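Long-range contacts in adherence and virulence protein A (Streptococcus pneumoniae, PDB 6PON), which probably mediates pneumococcal adherence and virulence through binding to the host protein fibronectin: residues Leu15-Leu19 against Asn42-Leu48; Lys26-Phe31 against Phe66-Ala70; Val94-Arg98 against Phe199-Gly203. All blocks are in the same frame, centred on the assembly; numbering follows the deposited sequence.

Interaction 1: Leu15-Leu19 against Asn42-Leu48; sequences LRSEL and NRQSHRL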
loop_
_atom_site.group_PDB
_atom_site.type_symbol
_atom_site.label_atom_id
_atom_site.label_comp_id
_atom_site.label_asym_id
_atom_site.label_seq_id
_atom_site.Cartn_x
_atom_site.Cartn_y
_atom_site.Cartn_z
ATOM N N LEU B 15 -25.766 -18.217 6.033
ATOM C CA LEU B 15 -26.952 -18.962 5.634
ATOM C C LEU B 15 -26.571 -20.397 5.326
ATOM O O LEU B 15 -27.291 -21.331 5.684
ATOM C CB LEU B 15 -27.628 -18.310 4.423
ATOM C CG LEU B 15 -28.099 -16.853 4.529
ATOM C CD1 LEU B 15 -28.684 -16.350 3.211
ATOM C CD2 LEU B 15 -29.091 -16.683 5.640
ATOM N N ARG B 16 -25.404 -20.588 4.714
ATOM C CA ARG B 16 -24.944 -21.929 4.395
ATOM C C ARG B 16 -24.815 -22.769 5.659
ATOM O O ARG B 16 -25.433 -23.840 5.779
ATOM C CB ARG B 16 -23.616 -21.845 3.655
ATOM C CG ARG B 16 -23.242 -23.082 2.899
ATOM C CD ARG B 16 -21.913 -22.873 2.199
ATOM N NE ARG B 16 -22.023 -22.012 1.025
ATOM C CZ ARG B 16 -21.442 -20.819 0.892
ATOM N NH1 ARG B 16 -20.699 -20.317 1.866
ATOM N NH2 ARG B 16 -21.603 -20.124 -0.230
ATOM N N SER B 17 -24.052 -22.274 6.638
ATOM C CA SER B 17 -23.777 -23.096 7.806
ATOM C C SER B 17 -24.988 -23.217 8.726
ATOM O O SER B 17 -25.044 -24.146 9.540
ATOM C CB SER B 17 -22.559 -22.548 8.566
ATOM O OG SER B 17 -22.923 -21.626 9.575
ATOM N N GLU B 18 -25.965 -22.324 8.626
ATOM C CA GLU B 18 -27.134 -22.509 9.475
ATOM C C GLU B 18 -28.208 -23.365 8.829
ATOM O O GLU B 18 -28.999 -23.981 9.548
ATOM C CB GLU B 18 -27.732 -21.166 9.885
ATOM C CG GLU B 18 -26.860 -20.428 10.869
ATOM C CD GLU B 18 -27.363 -20.556 12.297
ATOM O OE1 GLU B 18 -26.570 -20.989 13.153
ATOM O OE2 GLU B 18 -28.529 -20.228 12.580
ATOM N N LEU B 19 -28.213 -23.481 7.513
ATOM C CA LEU B 19 -29.372 -23.997 6.815
ATOM C C LEU B 19 -29.116 -25.252 5.997
ATOM O O LEU B 19 -30.049 -26.045 5.829
ATOM C CB LEU B 19 -29.951 -22.909 5.901
ATOM C CG LEU B 19 -30.484 -21.691 6.649
ATOM C CD1 LEU B 19 -31.125 -20.702 5.686
ATOM C CD2 LEU B 19 -31.468 -22.124 7.723
ATOM N N ASN B 42 -30.372 -28.441 12.264
ATOM C CA ASN B 42 -29.629 -28.632 13.519
ATOM C C ASN B 42 -30.563 -28.595 14.727
ATOM O O ASN B 42 -30.276 -27.954 15.742
ATOM C CB ASN B 42 -28.512 -27.590 13.675
ATOM C CG ASN B 42 -27.740 -27.351 12.377
ATOM O OD1 ASN B 42 -27.050 -28.243 11.869
ATOM N ND2 ASN B 42 -27.849 -26.133 11.839
ATOM N N ARG B 43 -31.710 -29.257 14.603
ATOM C CA ARG B 43 -32.727 -29.342 15.649
ATOM C C ARG B 43 -33.321 -27.988 16.034
ATOM O O ARG B 43 -34.109 -27.909 16.984
ATOM C CB ARG B 43 -32.174 -30.032 16.900
ATOM C CG ARG B 43 -31.895 -31.495 16.714
ATOM C CD ARG B 43 -31.147 -32.027 17.909
ATOM N NE ARG B 43 -31.559 -33.383 18.249
ATOM C CZ ARG B 43 -30.942 -34.481 17.826
ATOM N NH1 ARG B 43 -29.876 -34.380 17.037
ATOM N NH2 ARG B 43 -31.389 -35.677 18.195
ATOM N N GLN B 44 -32.971 -26.918 15.330
ATOM C CA GLN B 44 -33.545 -25.604 15.574
ATOM C C GLN B 44 -34.400 -25.190 14.386
ATOM O O GLN B 44 -34.193 -25.649 13.260
ATOM C CB GLN B 44 -32.461 -24.548 15.815
ATOM C CG GLN B 44 -31.382 -24.943 16.808
ATOM C CD GLN B 44 -30.487 -23.773 17.176
ATOM O OE1 GLN B 44 -29.311 -23.734 16.814
ATOM N NE2 GLN B 44 -31.046 -22.808 17.897
ATOM N N SER B 45 -35.366 -24.325 14.643
ATOM C CA SER B 45 -36.166 -23.760 13.571
ATOM C C SER B 45 -35.590 -22.402 13.191
ATOM O O SER B 45 -34.992 -21.706 14.020
ATOM C CB SER B 45 -37.637 -23.641 13.981
ATOM O OG SER B 45 -38.472 -23.372 12.861
ATOM N N HIS B 46 -35.739 -22.056 11.909
ATOM C CA HIS B 46 -35.194 -20.832 11.331
ATOM C C HIS B 46 -36.202 -20.221 10.368
ATOM O O HIS B 46 -37.029 -20.918 9.768
ATOM C CB HIS B 46 -33.877 -21.075 10.576
ATOM C CG HIS B 46 -32.795 -21.689 11.408
ATOM N ND1 HIS B 46 -32.021 -20.956 12.283
ATOM C CD2 HIS B 46 -32.336 -22.961 11.472
ATOM C CE1 HIS B 46 -31.144 -21.756 12.864
ATOM N NE2 HIS B 46 -31.316 -22.978 12.393
ATOM N N ARG B 47 -36.097 -18.907 10.196
ATOM C CA ARG B 47 -37.012 -18.147 9.356
ATOM C C ARG B 47 -36.201 -17.375 8.314
ATOM O O ARG B 47 -35.505 -16.409 8.654
ATOM C CB ARG B 47 -37.866 -17.220 10.223
ATOM C CG ARG B 47 -39.115 -16.698 9.561
ATOM C CD ARG B 47 -40.091 -16.105 10.584
ATOM N NE ARG B 47 -40.687 -17.129 11.439
ATOM C CZ ARG B 47 -41.730 -16.927 12.240
ATOM N NH1 ARG B 47 -42.303 -15.732 12.304
ATOM N NH2 ARG B 47 -42.205 -17.926 12.976
ATOM N N LEU B 48 -36.298 -17.804 7.046
ATOM C CA LEU B 48 -35.541 -17.234 5.931
ATOM C C LEU B 48 -36.411 -16.258 5.153
ATOM O O LEU B 48 -37.469 -16.642 4.641
ATOM C CB LEU B 48 -35.048 -18.324 4.979
ATOM C CG LEU B 48 -34.155 -17.851 3.814
ATOM C CD1 LEU B 48 -32.918 -17.114 4.355
ATOM C CD2 LEU B 48 -33.725 -18.991 2.848
HETATM O O HOH W 1 -27.309 -23.018 15.384
#
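His-46 meets both Leu-19 and Glu-18, with Leu-19 CD2 near its base and Glu-18 OE2 near its far end, both obliquely and on one side of the ring plane. Its CB starts beside Leu-19 CD2, 3.9 Å away, and the same methyl stays close to the first ring atoms, so one leucine branch serves the base of the imidazole. Further out, NE2 lies 3.8 Å from the backbone O of Glu-18. The far ring carbon CE1 reaches Glu-18 OE2 at 3.0 Å, a close carbon-to-oxygen approach in which the carboxylate plane is turned 76° to the ring. A carboxylate this near would probably help stabilise a positive charge on the imidazole. The bend of Glu-18 at chi2 (-101°) belongs to the path that brings its carboxylate to the ring, and its other oxygen, OE1, accepts from a water at 3.1 Å that also donates to Gln-44 OE1 at 2.6 Å. Deeper in, the Leu-48 branches divide their work: CD1 meets Leu-15 CD2 at 4.1 Å, while CD2 meets Leu-19 CD1 at 4.2 Å. The helix and strand axes approach to 10.7 Å and run 142° apart, the geometry of a helix packed over one face of an antiparallel sheet. Around this pair, Ile-39 of strand 34-41 touches Leu-19 and Leu-48, while Ile-59 and Leu-61 of strand 58-61 receive Leu-15, seating the C-terminal end of helix 5-19 across three strands.

Interaction 2: Lys26-Phe31 against Phe66-Ala70; sequences KINQPF and FENPA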
loop_
_atom_site.group_PDB
_atom_site.type_symbol
_atom_site.label_atom_id
_atom_site.label_comp_id
_atom_site.label_asym_id
_atom_site.label_seq_id
_atom_site.Cartn_x
_atom_site.Cartn_y
_atom_site.Cartn_z
ATOM N N LYS B 26 -42.317 -24.701 5.955
ATOM C CA LYS B 26 -43.448 -23.813 5.741
ATOM C C LYS B 26 -43.035 -22.746 4.735
ATOM O O LYS B 26 -41.877 -22.324 4.708
ATOM C CB LYS B 26 -43.920 -23.201 7.067
ATOM C CG LYS B 26 -45.349 -22.740 7.046
ATOM C CD LYS B 26 -45.759 -22.046 8.350
ATOM C CE LYS B 26 -47.142 -21.357 8.198
ATOM N NZ LYS B 26 -47.637 -20.730 9.471
ATOM N N ILE B 27 -43.976 -22.340 3.885
ATOM C CA ILE B 27 -43.691 -21.439 2.778
ATOM C C ILE B 27 -44.849 -20.455 2.675
ATOM O O ILE B 27 -45.991 -20.861 2.431
ATOM C CB ILE B 27 -43.501 -22.208 1.453
ATOM C CG1 ILE B 27 -42.258 -23.099 1.493
ATOM C CG2 ILE B 27 -43.389 -21.275 0.278
ATOM C CD1 ILE B 27 -42.574 -24.578 1.245
ATOM N N ASN B 28 -44.563 -19.165 2.858
ATOM C CA ASN B 28 -45.580 -18.121 2.779
ATOM C C ASN B 28 -45.039 -16.896 2.049
ATOM O O ASN B 28 -43.825 -16.698 1.922
ATOM C CB ASN B 28 -46.069 -17.692 4.160
ATOM C CG ASN B 28 -46.671 -18.834 4.934
ATOM O OD1 ASN B 28 -45.955 -19.581 5.598
ATOM N ND2 ASN B 28 -47.993 -18.995 4.839
ATOM N N GLN B 29 -45.986 -16.068 1.588
ATOM C CA GLN B 29 -45.758 -14.812 0.878
ATOM C C GLN B 29 -46.438 -13.691 1.669
ATOM O O GLN B 29 -47.542 -13.250 1.311
ATOM C CB GLN B 29 -46.311 -14.905 -0.544
ATOM C CG GLN B 29 -46.166 -13.688 -1.438
ATOM C CD GLN B 29 -46.707 -13.941 -2.847
ATOM O OE1 GLN B 29 -47.321 -14.984 -3.104
ATOM N NE2 GLN B 29 -46.476 -12.993 -3.765
ATOM N N PRO B 30 -45.819 -13.213 2.760
ATOM C CA PRO B 30 -46.488 -12.167 3.566
ATOM C C PRO B 30 -46.733 -10.879 2.802
ATOM O O PRO B 30 -47.804 -10.280 2.946
ATOM C CB PRO B 30 -45.541 -11.960 4.762
ATOM C CG PRO B 30 -44.287 -12.655 4.426
ATOM C CD PRO B 30 -44.564 -13.688 3.372
ATOM N N PHE B 31 -45.790 -10.439 1.980
ATOM C CA PHE B 31 -46.019 -9.310 1.091
ATOM C C PHE B 31 -45.853 -9.772 -0.349
ATOM O O PHE B 31 -45.354 -10.870 -0.611
ATOM C CB PHE B 31 -45.073 -8.154 1.420
ATOM C CG PHE B 31 -45.206 -7.679 2.831
ATOM C CD1 PHE B 31 -46.260 -6.854 3.195
ATOM C CD2 PHE B 31 -44.306 -8.092 3.805
ATOM C CE1 PHE B 31 -46.398 -6.419 4.510
ATOM C CE2 PHE B 31 -44.432 -7.668 5.114
ATOM C CZ PHE B 31 -45.484 -6.831 5.471
ATOM N N PHE B 66 -44.649 -12.592 10.651
ATOM C CA PHE B 66 -45.344 -12.074 9.488
ATOM C C PHE B 66 -46.786 -12.523 9.551
ATOM O O PHE B 66 -47.082 -13.614 10.041
ATOM C CB PHE B 66 -44.694 -12.556 8.186
ATOM C CG PHE B 66 -43.217 -12.243 8.087
ATOM C CD1 PHE B 66 -42.778 -11.114 7.419
ATOM C CD2 PHE B 66 -42.275 -13.082 8.667
ATOM C CE1 PHE B 66 -41.436 -10.828 7.327
ATOM C CE2 PHE B 66 -40.919 -12.800 8.586
ATOM C CZ PHE B 66 -40.499 -11.671 7.906
ATOM N N GLU B 67 -47.678 -11.670 9.061
ATOM C CA GLU B 67 -49.085 -12.016 8.898
ATOM C C GLU B 67 -49.275 -12.632 7.518
ATOM O O GLU B 67 -49.211 -11.932 6.499
ATOM C CB GLU B 67 -49.971 -10.788 9.063
ATOM C CG GLU B 67 -49.412 -9.761 10.016
ATOM C CD GLU B 67 -50.489 -8.912 10.631
ATOM O OE1 GLU B 67 -50.627 -8.958 11.875
ATOM O OE2 GLU B 67 -51.205 -8.218 9.869
ATOM N N ASN B 68 -49.523 -13.932 7.480
ATOM C CA ASN B 68 -49.700 -14.594 6.206
ATOM C C ASN B 68 -51.060 -14.242 5.614
ATOM O O ASN B 68 -51.978 -13.844 6.336
ATOM C CB ASN B 68 -49.555 -16.100 6.370
ATOM C CG ASN B 68 -48.169 -16.485 6.839
ATOM O OD1 ASN B 68 -47.185 -15.848 6.451
ATOM N ND2 ASN B 68 -48.080 -17.512 7.696
ATOM N N PRO B 69 -51.200 -14.330 4.297
ATOM C CA PRO B 69 -52.508 -14.083 3.678
ATOM C C PRO B 69 -53.452 -15.257 3.919
ATOM O O PRO B 69 -53.055 -16.344 4.338
ATOM C CB PRO B 69 -52.194 -13.890 2.184
ATOM C CG PRO B 69 -50.796 -14.400 1.986
ATOM C CD PRO B 69 -50.092 -14.376 3.318
ATOM N N ALA B 70 -54.736 -15.007 3.647
ATOM C CA ALA B 70 -55.779 -15.990 3.930
ATOM C C ALA B 70 -55.664 -17.200 3.018
ATOM O O ALA B 70 -55.950 -18.330 3.433
ATOM C CB ALA B 70 -57.157 -15.343 3.779
HETATM O O HOH W 2 -46.561 -18.283 9.886
HETATM O O HOH W 3 -48.051 -9.404 5.933
#
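Lys-26 NZ and Asn-68 ND2 both donate to one water, at 2.7 Å and 2.8 Å respectively, which joins the strand to the loop without a direct bond between the two nitrogens. The lysine chain is extended, with CG anti to the backbone N (chi1 -157°), and it comes at Asn-68 from the opposite direction. Asn-68 also stacks one face of its amide on Asn-28: their amide planes are only 3° apart, although the side chains cross at about a right angle. The overlap places Asn-68 OD1 3.1 Å from Asn-28 CB and brings the two ND2 atoms close together; as both are donors, this is stacking and not a hydrogen bond. The site joins strand 23-28, outermost in the four-stranded antiparallel sheet within this chain, and the residues after it to the irregular connection from strand 58-61 to helix 74-83; the touching parts run 84° apart. Beyond the asparagines, Pro-30 CB packs on Phe-66 CB at 3.6 Å, and Pro-30 CG approaches Phe-66 CD1 obliquely. Phe-31 CE2 comes more loosely to the edge of the Phe-66 ring, 4.5 Å from CD1. A second water donates to Pro-30 O at 3.1 Å and to Glu-67 O at 2.8 Å, and sits above one face of the Phe-31 ring, offset toward the rim. The Gln-29 amide is used elsewhere, NE2 donating to Glu-32 O and OE1 bonded to Ser-73 OG, while the backbone O lies 3.4 Å from Pro-69 CD.

Interaction 3: Val94-Arg98 against Phe199-Gly203; sequences VENDR and FQGLG
Asn-96 and Gln-200 hold each other by two hydrogen bonds, each made by a side chain of one residue with the backbone of the other. Asn-96 belongs to the type II' beta turn, Val-94 to Asp-97, that connects the antiparallel strands 87-93 and 99-107 in a beta hairpin; Gln-200 lies in the link between helices 192-198 and 204-225. The stronger bond runs from Asn-96 ND2 to Gln-200 O at 2.8 Å, nearly straight at 177°, with the acceptor in the plane of the asparagine amide. In return Gln-200 OE1 takes the backbone N-H of Asn-96 in a weak bond of 3.4 Å. Gln-200 gets there because its CG stands anti to the backbone N (chi1 -178°) and the chain beyond is extended, laying the amide over the turn. Its NE2 meets Asp-97 CB at 3.3 Å, and its OE1 lies 3.5 Å from Glu-95 CB. Next along, Gly-201 has positive phi and no side chain, and its CA comes 3.1 Å from Asn-96 O in a CA-H...O contact.

The turn that presents these groups is closed by Asp-97 N bonding to Val-94 O at 3.0 Å. Outside the two segments, Glu-95 OE2 accepts from Asn-172 ND2, while the backbones of Gln-200 and Gly-201 pair with Leu-171 and Phe-6. Gly-203 is the N-cap residue of helix 204-225, and Leu-202 packs on Phe-226 of the second subunit. Just past the turn, Arg-98 N donates to Asp-97 OD1 at 2.7 Å, reaching the anti side of that oxygen and lying 33° out of the carboxylate plane.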
loop_
_atom_site.group_PDB
_atom_site.type_symbol
_atom_site.label_atom_id
_atom_site.label_comp_id
_atom_site.label_asym_id
_atom_site.label_seq_id
_atom_site.Cartn_x
_atom_site.Cartn_y
_atom_site.Cartn_z
ATOM N N VAL B 94 -23.710 -16.451 -6.722
ATOM C CA VAL B 94 -23.096 -16.459 -8.047
ATOM C C VAL B 94 -21.971 -15.434 -8.046
ATOM O O VAL B 94 -22.225 -14.228 -8.020
ATOM C CB VAL B 94 -24.107 -16.148 -9.154
ATOM C CG1 VAL B 94 -23.420 -16.259 -10.505
ATOM C CG2 VAL B 94 -25.301 -17.075 -9.073
ATOM N N GLU B 95 -20.730 -15.907 -8.077
ATOM C CA GLU B 95 -19.560 -15.022 -8.191
ATOM C C GLU B 95 -19.620 -14.026 -7.030
ATOM O O GLU B 95 -19.799 -14.451 -5.876
ATOM C CB GLU B 95 -19.542 -14.410 -9.591
ATOM C CG GLU B 95 -18.930 -15.292 -10.661
ATOM C CD GLU B 95 -17.540 -15.840 -10.272
ATOM O OE1 GLU B 95 -17.394 -17.084 -10.181
ATOM O OE2 GLU B 95 -16.597 -15.039 -10.061
ATOM N N ASN B 96 -19.493 -12.720 -7.274
ATOM C CA ASN B 96 -19.734 -11.705 -6.258
ATOM C C ASN B 96 -20.902 -10.817 -6.657
ATOM O O ASN B 96 -20.991 -9.666 -6.232
ATOM C CB ASN B 96 -18.493 -10.853 -5.998
ATOM C CG ASN B 96 -18.521 -10.175 -4.629
ATOM O OD1 ASN B 96 -18.741 -10.826 -3.610
ATOM N ND2 ASN B 96 -18.296 -8.857 -4.606
ATOM N N ASP B 97 -21.806 -11.344 -7.477
ATOM C CA ASP B 97 -22.980 -10.594 -7.882
ATOM C C ASP B 97 -24.072 -10.745 -6.821
ATOM O O ASP B 97 -23.944 -11.520 -5.873
ATOM C CB ASP B 97 -23.461 -11.077 -9.247
ATOM C CG ASP B 97 -24.267 -10.028 -10.001
ATOM O OD1 ASP B 97 -24.694 -9.005 -9.407
ATOM O OD2 ASP B 97 -24.488 -10.247 -11.210
ATOM N N ARG B 98 -25.150 -9.980 -6.979
ATOM C CA ARG B 98 -26.265 -9.991 -6.029
ATOM C C ARG B 98 -27.316 -11.029 -6.434
ATOM O O ARG B 98 -28.473 -10.719 -6.716
ATOM C CB ARG B 98 -26.873 -8.595 -5.913
ATOM C CG ARG B 98 -25.968 -7.538 -5.207
ATOM C CD ARG B 98 -26.385 -6.111 -5.569
ATOM N NE ARG B 98 -26.450 -6.048 -7.023
ATOM C CZ ARG B 98 -27.177 -5.184 -7.721
ATOM N NH1 ARG B 98 -27.937 -4.285 -7.102
ATOM N NH2 ARG B 98 -27.176 -5.255 -9.046
ATOM N N PHE B 199 -14.579 -3.824 -10.345
ATOM C CA PHE B 199 -14.883 -4.990 -9.540
ATOM C C PHE B 199 -16.388 -5.182 -9.413
ATOM O O PHE B 199 -17.164 -4.226 -9.398
ATOM C CB PHE B 199 -14.190 -4.892 -8.177
ATOM C CG PHE B 199 -12.681 -4.858 -8.289
ATOM C CD1 PHE B 199 -11.968 -6.016 -8.520
ATOM C CD2 PHE B 199 -11.985 -3.663 -8.206
ATOM C CE1 PHE B 199 -10.580 -5.988 -8.644
ATOM C CE2 PHE B 199 -10.596 -3.629 -8.322
ATOM C CZ PHE B 199 -9.899 -4.794 -8.545
ATOM N N GLN B 200 -16.771 -6.456 -9.383
ATOM C CA GLN B 200 -18.152 -6.904 -9.292
ATOM C C GLN B 200 -18.610 -6.929 -7.840
ATOM O O GLN B 200 -17.892 -7.421 -6.966
ATOM C CB GLN B 200 -18.259 -8.304 -9.896
ATOM C CG GLN B 200 -19.640 -8.897 -9.912
ATOM C CD GLN B 200 -19.618 -10.347 -10.357
ATOM O OE1 GLN B 200 -18.641 -11.061 -10.124
ATOM N NE2 GLN B 200 -20.696 -10.789 -11.007
ATOM N N GLY B 201 -19.809 -6.417 -7.588
ATOM C CA GLY B 201 -20.409 -6.588 -6.281
ATOM C C GLY B 201 -19.999 -5.566 -5.253
ATOM O O GLY B 201 -20.044 -5.850 -4.049
ATOM N N LEU B 202 -19.597 -4.379 -5.692
ATOM C CA LEU B 202 -19.158 -3.306 -4.811
ATOM C C LEU B 202 -20.210 -2.207 -4.858
ATOM O O LEU B 202 -20.344 -1.523 -5.877
ATOM C CB LEU B 202 -17.784 -2.790 -5.238
ATOM C CG LEU B 202 -16.577 -3.471 -4.578
ATOM C CD1 LEU B 202 -16.727 -4.982 -4.497
ATOM C CD2 LEU B 202 -15.264 -3.088 -5.264
ATOM N N GLY B 203 -20.988 -2.070 -3.777
ATOM C CA GLY B 203 -21.844 -0.912 -3.618
ATOM C C GLY B 203 -21.012 0.341 -3.426
ATOM O O GLY B 203 -19.792 0.293 -3.280
#

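In the fold
From the N terminus, helix 5-19 enters interaction 1, which closes a loop when the chain returns along strand 44-51. Before that return, strand 23-28 has already opened interaction 2, closed only after strand 58-61, so the two loops cross. Both contacts reach the same four-stranded sheet; their centres are 19 Å apart, yet they touch where Arg-47 CD packs 4.0 Å from Phe-66 CE2. Interaction 3 opens later, in series with both, and spans 100 intervening residues before fastening the hairpin turn of the five-stranded sheet to the helical part of the chain. Its nearest atoms are about 8 Å from interaction 1 and about 18 Å from interaction 2.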